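Local coordinates for protein Lhca5 (Dunaliella salina, PDB 6SL5) that binds chlorophylls a and b and lutein, and probably harvests light as an antenna protein of photosystem I, at residues L12-G17 against G24-H29; S91-K96 against G108-Y113. All blocks are in the same frame, centred on the assembly; numbering follows the deposited sequence.

Contact 1: L12-G17 against G24-H29. With CLA (chlorophyll a), chain B.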
loop_
_atom_site.group_PDB
_atom_site.type_symbol
_atom_site.label_atom_id
_atom_site.label_comp_id
_atom_site.label_asym_id
_atom_site.label_seq_id
_atom_site.Cartn_x
_atom_site.Cartn_y
_atom_site.Cartn_z
ATOM N N LEU R 12 -42.344 -15.189 43.681
ATOM C CA LEU R 12 -41.880 -15.662 42.347
ATOM C C LEU R 12 -42.916 -16.603 41.725
ATOM O O LEU R 12 -43.493 -17.414 42.460
ATOM C CB LEU R 12 -40.522 -16.344 42.528
ATOM C CG LEU R 12 -39.378 -15.383 42.845
ATOM C CD1 LEU R 12 -38.506 -15.916 43.967
ATOM C CD2 LEU R 12 -38.554 -15.081 41.603
ATOM N N SER R 13 -43.077 -16.544 40.399
ATOM C CA SER R 13 -44.083 -17.375 39.686
ATOM C C SER R 13 -43.791 -18.867 39.884
ATOM O O SER R 13 -44.751 -19.623 40.131
ATOM C CB SER R 13 -44.120 -17.018 38.224
ATOM O OG SER R 13 -45.151 -17.732 37.557
ATOM N N TYR R 14 -42.517 -19.267 39.823
ATOM C CA TYR R 14 -42.154 -20.701 39.986
ATOM C C TYR R 14 -42.538 -21.210 41.382
ATOM O O TYR R 14 -42.902 -22.396 41.493
ATOM C CB TYR R 14 -40.707 -20.991 39.576
ATOM C CG TYR R 14 -39.659 -20.118 40.217
ATOM C CD1 TYR R 14 -39.036 -19.114 39.498
ATOM C CD2 TYR R 14 -39.279 -20.305 41.536
ATOM C CE1 TYR R 14 -38.067 -18.310 40.074
ATOM C CE2 TYR R 14 -38.314 -19.509 42.128
ATOM C CZ TYR R 14 -37.704 -18.509 41.393
ATOM O OH TYR R 14 -36.748 -17.721 41.962
ATOM N N LEU R 15 -42.406 -20.370 42.414
ATOM C CA LEU R 15 -42.765 -20.823 43.786
ATOM C C LEU R 15 -44.270 -20.628 43.990
ATOM O O LEU R 15 -44.691 -19.501 44.300
ATOM C CB LEU R 15 -41.987 -20.003 44.819
ATOM C CG LEU R 15 -40.466 -20.105 44.751
ATOM C CD1 LEU R 15 -39.842 -19.367 45.923
ATOM C CD2 LEU R 15 -40.021 -21.560 44.745
ATOM N N ASP R 16 -45.041 -21.707 43.857
ATOM C CA ASP R 16 -46.514 -21.609 44.011
ATOM C C ASP R 16 -46.873 -21.737 45.493
ATOM O O ASP R 16 -48.074 -21.648 45.813
ATOM C CB ASP R 16 -47.228 -22.672 43.173
ATOM C CG ASP R 16 -46.878 -22.605 41.696
ATOM O OD1 ASP R 16 -46.926 -21.494 41.133
ATOM O OD2 ASP R 16 -46.555 -23.665 41.122
ATOM N N GLY R 17 -45.875 -21.933 46.365
ATOM C CA GLY R 17 -46.200 -22.101 47.761
ATOM C C GLY R 17 -46.505 -23.516 48.150
ATOM O O GLY R 17 -46.850 -23.750 49.314
ATOM N N GLY R 24 -41.452 -17.038 50.177
ATOM C CA GLY R 24 -41.612 -16.155 49.005
ATOM C C GLY R 24 -40.302 -15.510 48.590
ATOM O O GLY R 24 -40.311 -14.730 47.618
ATOM N N PHE R 25 -39.209 -15.831 49.291
ATOM C CA PHE R 25 -37.874 -15.269 48.959
ATOM C C PHE R 25 -37.055 -16.327 48.216
ATOM O O PHE R 25 -36.774 -17.389 48.803
ATOM C CB PHE R 25 -37.112 -14.846 50.215
ATOM C CG PHE R 25 -35.650 -14.571 49.973
ATOM C CD1 PHE R 25 -34.725 -15.602 49.972
ATOM C CD2 PHE R 25 -35.199 -13.284 49.724
ATOM C CE1 PHE R 25 -33.382 -15.353 49.740
ATOM C CE2 PHE R 25 -33.855 -13.036 49.492
ATOM C CZ PHE R 25 -32.950 -14.071 49.501
ATOM N N ASP R 26 -36.687 -16.025 46.969
ATOM C CA ASP R 26 -35.878 -16.956 46.135
ATOM C C ASP R 26 -35.235 -16.203 44.965
ATOM O O ASP R 26 -35.380 -16.663 43.819
ATOM C CB ASP R 26 -36.665 -18.192 45.690
ATOM C CG ASP R 26 -36.214 -19.470 46.375
ATOM O OD1 ASP R 26 -35.230 -19.411 47.138
ATOM O OD2 ASP R 26 -36.842 -20.519 46.130
ATOM N N PRO R 27 -34.445 -15.010 45.220
ATOM C CA PRO R 27 -33.515 -13.866 44.376
ATOM C C PRO R 27 -32.517 -14.622 43.489
ATOM O O PRO R 27 -32.017 -15.636 43.959
ATOM C CB PRO R 27 -32.807 -13.039 45.449
ATOM C CG PRO R 27 -32.865 -13.933 46.654
ATOM C CD PRO R 27 -34.258 -14.523 46.595
ATOM N N LEU R 28 -32.380 -14.173 42.228
ATOM C CA LEU R 28 -31.483 -14.673 41.136
ATOM C C LEU R 28 -32.044 -15.938 40.465
ATOM O O LEU R 28 -31.367 -16.466 39.562
ATOM C CB LEU R 28 -30.027 -14.846 41.593
ATOM C CG LEU R 28 -29.217 -13.561 41.750
ATOM C CD1 LEU R 28 -29.902 -12.597 42.708
ATOM C CD2 LEU R 28 -27.805 -13.868 42.225
ATOM N N HIS R 29 -33.226 -16.388 40.899
ATOM C CA HIS R 29 -33.895 -17.581 40.312
ATOM C C HIS R 29 -32.929 -18.769 40.255
ATOM O O HIS R 29 -32.846 -19.409 39.189
ATOM C CB HIS R 29 -34.462 -17.235 38.928
ATOM C CG HIS R 29 -35.407 -16.081 38.940
ATOM N ND1 HIS R 29 -36.589 -16.086 38.226
ATOM C CD2 HIS R 29 -35.358 -14.893 39.581
ATOM C CE1 HIS R 29 -37.226 -14.950 38.423
ATOM N NE2 HIS R 29 -36.490 -14.200 39.252
HETATM MG MG CLA B . -32.933 -21.844 51.790
HETATM C CHA CLA B . -35.812 -21.366 49.919
HETATM C CHB CLA B . -31.974 -24.406 49.716
HETATM C CHC CLA B . -30.219 -22.149 53.619
HETATM C CHD CLA B . -34.001 -19.208 53.928
HETATM N NA CLA B . -33.794 -22.795 49.994
HETATM C C1A CLA B . -34.939 -22.472 49.392
HETATM C C2A CLA B . -35.242 -23.355 48.213
HETATM C C3A CLA B . -34.037 -24.286 48.204
HETATM C C4A CLA B . -33.203 -23.826 49.359
HETATM C CMA CLA B . -34.357 -25.739 47.998
HETATM C CAA CLA B . -35.111 -22.677 46.865
HETATM C CBA CLA B . -33.685 -22.162 46.681
HETATM C CGA CLA B . -33.401 -21.959 45.214
HETATM O O1A CLA B . -34.207 -21.352 44.530
HETATM O O2A CLA B . -32.286 -22.449 44.704
HETATM N NB CLA B . -31.332 -23.090 51.682
HETATM C C1B CLA B . -31.100 -24.081 50.773
HETATM C C2B CLA B . -29.844 -24.724 51.069
HETATM C C3B CLA B . -29.360 -24.083 52.174
HETATM C C4B CLA B . -30.317 -23.046 52.551
HETATM C CMB CLA B . -29.208 -25.865 50.321
HETATM C CAB CLA B . -28.092 -24.364 52.880
HETATM C CBB CLA B . -27.118 -25.360 52.299
HETATM N NC CLA B . -32.227 -20.822 53.487
HETATM C C1C CLA B . -31.083 -21.129 54.088
HETATM C C2C CLA B . -30.822 -20.291 55.283
HETATM C C3C CLA B . -31.901 -19.453 55.349
HETATM C C4C CLA B . -32.771 -19.794 54.227
HETATM C CMC CLA B . -29.631 -20.356 56.201
HETATM C CAC CLA B . -32.149 -18.387 56.388
HETATM C CBC CLA B . -31.893 -17.024 55.784
HETATM N ND CLA B . -34.446 -20.574 51.971
HETATM C C1D CLA B . -34.808 -19.572 52.825
HETATM C C2D CLA B . -36.088 -18.971 52.465
HETATM C C3D CLA B . -36.464 -19.682 51.330
HETATM C C4D CLA B . -35.480 -20.626 51.047
HETATM C CMD CLA B . -36.931 -17.868 53.046
HETATM C CAD CLA B . -37.516 -19.783 50.339
HETATM O OBD CLA B . -38.369 -18.940 50.128
HETATM C CBD CLA B . -37.149 -20.896 49.399
HETATM C CGD CLA B . -38.132 -22.022 49.517
HETATM O O1D CLA B . -38.293 -22.597 50.580
HETATM O O2D CLA B . -38.840 -22.407 48.460
HETATM C CED CLA B . -40.257 -22.323 48.596
HETATM C C1 CLA B . -31.367 -23.243 45.518
HETATM C C2 CLA B . -30.571 -22.637 46.649
HETATM C C3 CLA B . -29.282 -22.966 46.819
HETATM C C4 CLA B . -28.597 -23.934 45.901
HETATM C C5 CLA B . -28.434 -22.395 47.932
HETATM C C6 CLA B . -27.870 -21.041 47.516
HETATM C C7 CLA B . -26.461 -21.177 46.953
HETATM C C8 CLA B . -25.426 -20.600 47.913
HETATM C C9 CLA B . -25.865 -20.780 49.361
HETATM C C10 CLA B . -25.194 -19.128 47.593
HETATM C C11 CLA B . -23.819 -18.673 48.069
HETATM C C12 CLA B . -23.914 -17.941 49.402
HETATM C C13 CLA B . -24.966 -16.842 49.348
HETATM C C14 CLA B . -24.437 -15.612 48.621
HETATM C C15 CLA B . -25.411 -16.491 50.763
HETATM C C16 CLA B . -24.220 -16.402 51.711
HETATM C C17 CLA B . -24.580 -16.957 53.084
HETATM C C18 CLA B . -24.131 -16.017 54.197
HETATM C C19 CLA B . -25.191 -15.915 55.286
HETATM C C20 CLA B . -22.794 -16.461 54.779
#
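Leu12 reaches across to Asp26 and His29 with its two methyl branches. Leu12 CB lies over one face of the Tyr14 ring, within the same segment, offset toward the rim. CG stands anti to the carbonyl carbon (chi1 -71°), which carries both methyls over to 24-29. There they part. Leu12 CD1 lies 3.2 Å from Asp26 O and also meets Asp26 CB. Leu12 CD2 sits over the face of the His29 ring, 3.6 Å from its centroid, a CH-pi contact. Tyr14 meets the same imidazole. The two rings form an offset edge-to-face pair with centroids 5.1 Å apart and planes at 72°, the Tyr14 edge toward the His29 face. Asp26 O lies at the edge of the Tyr14 ring, close to its hydroxyl.

Segment 24-29 holds the Gly-Phe-Asp-Pro motif of light-harvesting proteins, in the loop before helix 34-63. Pro27 O is hydrogen-bonded to a lutein hydroxyl. Phe25 N makes a weak hydrogen bond of 3.3 Å to OBD of the chlorophyll a. Leu15 CD1 packs 3.4 Å from Asp26 CB, at about a right angle to that side chain. Leu15 CD2 lies 3.9 Å from CED of the chlorophyll. A bound diacylglycerol phosphate touches Leu12, Leu28 and His29.

Contact 2: S91-K96 against G108-Y113. With CLA (chlorophyll a), chain C.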
loop_
_atom_site.group_PDB
_atom_site.type_symbol
_atom_site.label_atom_id
_atom_site.label_comp_id
_atom_site.label_asym_id
_atom_site.label_seq_id
_atom_site.Cartn_x
_atom_site.Cartn_y
_atom_site.Cartn_z
ATOM N N SER R 91 -19.137 -43.435 53.907
ATOM C CA SER R 91 -19.380 -43.740 52.498
ATOM C C SER R 91 -20.454 -44.805 52.354
ATOM O O SER R 91 -21.352 -44.686 51.507
ATOM C CB SER R 91 -18.091 -44.200 51.827
ATOM O OG SER R 91 -17.798 -45.533 52.203
ATOM N N PHE R 92 -20.386 -45.839 53.196
ATOM C CA PHE R 92 -21.404 -46.890 53.156
ATOM C C PHE R 92 -22.779 -46.326 53.534
ATOM O O PHE R 92 -23.777 -46.525 52.813
ATOM C CB PHE R 92 -20.955 -48.034 54.074
ATOM C CG PHE R 92 -22.063 -48.868 54.635
ATOM C CD1 PHE R 92 -22.467 -48.701 55.952
ATOM C CD2 PHE R 92 -22.663 -49.858 53.873
ATOM C CE1 PHE R 92 -23.467 -49.481 56.491
ATOM C CE2 PHE R 92 -23.672 -50.644 54.406
ATOM C CZ PHE R 92 -24.075 -50.451 55.717
ATOM N N LEU R 93 -22.823 -45.559 54.630
ATOM C CA LEU R 93 -24.055 -44.930 55.107
ATOM C C LEU R 93 -24.651 -43.955 54.082
ATOM O O LEU R 93 -25.870 -43.938 53.853
ATOM C CB LEU R 93 -23.729 -44.213 56.419
ATOM C CG LEU R 93 -24.732 -43.311 57.110
ATOM C CD1 LEU R 93 -25.764 -44.167 57.510
ATOM C CD2 LEU R 93 -24.166 -42.673 58.357
ATOM N N GLU R 94 -23.800 -43.150 53.441
ATOM C CA GLU R 94 -24.251 -42.161 52.466
ATOM C C GLU R 94 -24.763 -42.803 51.194
ATOM O O GLU R 94 -25.719 -42.298 50.589
ATOM C CB GLU R 94 -23.126 -41.183 52.130
ATOM C CG GLU R 94 -22.859 -40.100 53.175
ATOM C CD GLU R 94 -24.003 -39.122 53.383
ATOM O OE1 GLU R 94 -25.063 -39.463 53.936
ATOM O OE2 GLU R 94 -23.833 -37.962 53.023
ATOM N N SER R 95 -24.124 -43.897 50.760
ATOM C CA SER R 95 -24.586 -44.596 49.568
ATOM C C SER R 95 -25.980 -45.152 49.807
ATOM O O SER R 95 -26.849 -45.088 48.920
ATOM C CB SER R 95 -23.601 -45.700 49.195
ATOM O OG SER R 95 -23.982 -46.343 47.995
ATOM N N LYS R 96 -26.219 -45.647 51.030
ATOM C CA LYS R 96 -27.555 -46.136 51.363
ATOM C C LYS R 96 -28.563 -44.992 51.378
ATOM O O LYS R 96 -29.703 -45.157 50.918
ATOM C CB LYS R 96 -27.569 -46.847 52.719
ATOM C CG LYS R 96 -26.632 -48.037 52.860
ATOM C CD LYS R 96 -26.683 -48.994 51.676
ATOM C CE LYS R 96 -27.990 -49.763 51.621
ATOM N NZ LYS R 96 -28.078 -50.691 50.472
ATOM N N GLY R 108 -35.057 -39.478 55.373
ATOM C CA GLY R 108 -34.892 -39.286 56.789
ATOM C C GLY R 108 -34.808 -40.667 57.378
ATOM O O GLY R 108 -35.842 -41.275 57.669
ATOM N N PHE R 109 -33.585 -41.176 57.521
ATOM C CA PHE R 109 -33.359 -42.512 58.049
ATOM C C PHE R 109 -31.898 -42.703 58.369
ATOM O O PHE R 109 -31.047 -41.996 57.857
ATOM C CB PHE R 109 -33.794 -43.607 57.076
ATOM C CG PHE R 109 -33.275 -43.448 55.678
ATOM C CD1 PHE R 109 -33.953 -42.664 54.755
ATOM C CD2 PHE R 109 -32.145 -44.129 55.267
ATOM C CE1 PHE R 109 -33.494 -42.530 53.476
ATOM C CE2 PHE R 109 -31.690 -44.004 53.981
ATOM C CZ PHE R 109 -32.372 -43.202 53.086
ATOM N N ILE R 110 -31.622 -43.696 59.204
ATOM C CA ILE R 110 -30.263 -44.052 59.580
ATOM C C ILE R 110 -29.960 -45.388 58.913
ATOM O O ILE R 110 -30.762 -46.329 58.991
ATOM C CB ILE R 110 -30.082 -44.084 61.111
ATOM C CG1 ILE R 110 -28.714 -44.653 61.501
ATOM C CG2 ILE R 110 -31.217 -44.821 61.805
ATOM C CD1 ILE R 110 -27.555 -43.774 61.111
ATOM N N ASN R 111 -28.824 -45.448 58.222
ATOM C CA ASN R 111 -28.322 -46.611 57.472
ATOM C C ASN R 111 -29.299 -46.946 56.352
ATOM O O ASN R 111 -29.562 -46.072 55.511
ATOM C CB ASN R 111 -27.947 -47.771 58.392
ATOM C CG ASN R 111 -26.875 -48.644 57.770
ATOM O OD1 ASN R 111 -26.430 -48.380 56.652
ATOM N ND2 ASN R 111 -26.447 -49.677 58.486
ATOM N N SER R 112 -29.823 -48.167 56.279
ATOM C CA SER R 112 -30.724 -48.588 55.208
ATOM C C SER R 112 -32.087 -48.922 55.787
ATOM O O SER R 112 -32.376 -50.084 56.078
ATOM C CB SER R 112 -30.138 -49.760 54.526
ATOM O OG SER R 112 -30.006 -50.844 55.427
ATOM N N TYR R 113 -32.933 -47.901 55.942
ATOM C CA TYR R 113 -34.285 -48.077 56.477
ATOM C C TYR R 113 -35.195 -46.976 55.936
ATOM O O TYR R 113 -35.671 -46.143 56.706
ATOM C CB TYR R 113 -34.281 -48.028 58.009
ATOM C CG TYR R 113 -33.652 -49.192 58.741
ATOM C CD1 TYR R 113 -34.395 -50.324 59.049
ATOM C CD2 TYR R 113 -32.326 -49.142 59.159
ATOM C CE1 TYR R 113 -33.828 -51.387 59.731
ATOM C CE2 TYR R 113 -31.748 -50.201 59.836
ATOM C CZ TYR R 113 -32.505 -51.318 60.120
ATOM O OH TYR R 113 -31.930 -52.369 60.798
HETATM MG MG CLA C . -22.883 -35.398 51.916
HETATM C CHA CLA C . -25.481 -33.716 50.423
HETATM C CHB CLA C . -22.596 -37.428 49.157
HETATM C CHC CLA C . -20.407 -36.945 53.404
HETATM C CHD CLA C . -23.311 -33.496 54.800
HETATM N NA CLA C . -23.903 -35.564 49.982
HETATM C C1A CLA C . -24.907 -34.817 49.562
HETATM C C2A CLA C . -25.266 -35.189 48.155
HETATM C C3A CLA C . -24.430 -36.412 47.854
HETATM C C4A CLA C . -23.586 -36.479 49.056
HETATM C CMA CLA C . -25.220 -37.633 47.435
HETATM C CAA CLA C . -24.821 -34.017 47.281
HETATM C CBA CLA C . -24.374 -34.374 45.878
HETATM C CGA CLA C . -22.900 -34.162 45.865
HETATM O O1A CLA C . -22.227 -34.961 45.263
HETATM O O2A CLA C . -22.387 -33.166 46.538
HETATM N NB CLA C . -21.689 -36.930 51.358
HETATM C C1B CLA C . -21.730 -37.651 50.215
HETATM C C2B CLA C . -20.716 -38.646 50.198
HETATM C C3B CLA C . -20.086 -38.519 51.417
HETATM C C4B CLA C . -20.730 -37.420 52.135
HETATM C CMB CLA C . -20.536 -39.578 49.025
HETATM C CAB CLA C . -18.957 -39.262 52.033
HETATM C CBB CLA C . -18.010 -40.194 51.313
HETATM N NC CLA C . -21.907 -35.114 53.749
HETATM C C1C CLA C . -20.916 -35.874 54.165
HETATM C C2C CLA C . -20.397 -35.460 55.482
HETATM C C3C CLA C . -21.159 -34.393 55.838
HETATM C C4C CLA C . -22.119 -34.197 54.751
HETATM C CMC CLA C . -19.268 -36.060 56.262
HETATM C CAC CLA C . -20.955 -33.642 57.130
HETATM C CBC CLA C . -20.708 -32.163 56.960
HETATM N ND CLA C . -24.109 -34.057 52.588
HETATM C C1D CLA C . -24.116 -33.285 53.684
HETATM C C2D CLA C . -24.961 -32.171 53.536
HETATM C C3D CLA C . -25.513 -32.353 52.271
HETATM C C4D CLA C . -24.996 -33.494 51.705
HETATM C CMD CLA C . -25.211 -31.093 54.515
HETATM C CAD CLA C . -26.444 -31.818 51.337
HETATM O OBD CLA C . -27.114 -30.891 51.606
HETATM C CBD CLA C . -26.536 -32.680 50.113
HETATM C CGD CLA C . -27.824 -33.382 49.749
HETATM O O1D CLA C . -28.560 -32.950 48.886
HETATM O O2D CLA C . -28.142 -34.555 50.257
HETATM C CED CLA C . -28.552 -35.482 49.262
HETATM C C1 CLA C . -21.156 -32.682 45.942
#
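The Phe92 ring and the Asn111 amide meet with their planes 77° apart. Asn111 OD1 approaches the ring obliquely, 3.2 Å from Phe92 CE1, and Lys96 CG lies over one ring face near the rim. The Phe109 ring receives carbonyls at its edge. Lys96 O and Asn111 O both lie close to its plane, and Phe109 CE2 is 3.8 Å from Lys96 O. Leu93 has CG anti to the backbone N (chi1 172°), and its CD1 branch reaches the loop. Leu93 CD1 lies 3.4 Å from Asn111 N and 4.0 Å from Ile110 CD1. Lys96 crosses Asn111 obliquely. Lys96 CB is 3.5 Å from Asn111 O, and the bent chain brings Lys96 CE to 3.6 Å from Ser112 CB. Its ammonium has a long, weak ion pair with Glu99.

The loop 108-113 thus folds back on helix 81-104, which it follows in the chain. Phe109 O is hydrogen-bonded to a lutein hydroxyl. Glu94 serves the chlorophyll a beside the helix. Glu94 OE2 is 2.9 Å from the magnesium and forms a salt bridge with Arg97. It is probably the axial ligand, as in related light-harvesting proteins, though the modelled distance is long. With an alanine here, Arg97 would probably be left without this charge mate and the magnesium without its nearby carboxylate.

Between 91-96 and 108-113 there is neither hydrogen bond nor salt bridge. The two are held by van der Waals packing, to which even Asn111, Lys96 and Ser112 contribute, while the charged chemistry of Glu94 is directed to the pigment and Arg97.

In the fold
Both contacts are partly buried, but contact 1 is the more buried. Four of its seven touching residues are buried and none is exposed. Contact 2 has two buried and three exposed. They share no element. Contact 1 joins two parts of the loop before helix 34-63, whereas contact 2 sets helix 81-104 against the loop that follows it. Their centres are about 32 Å apart. Contact 1 mixes a ring pair and a CH-pi contact with leucine methyls packed on Asp26; contact 2 has no ring pair and packs aliphatic chains and a phenyl ring on the loop's backbone and polar side chains. Each borders a chlorophyll a and has a backbone carbonyl bonded to a lutein, a different lutein in each case.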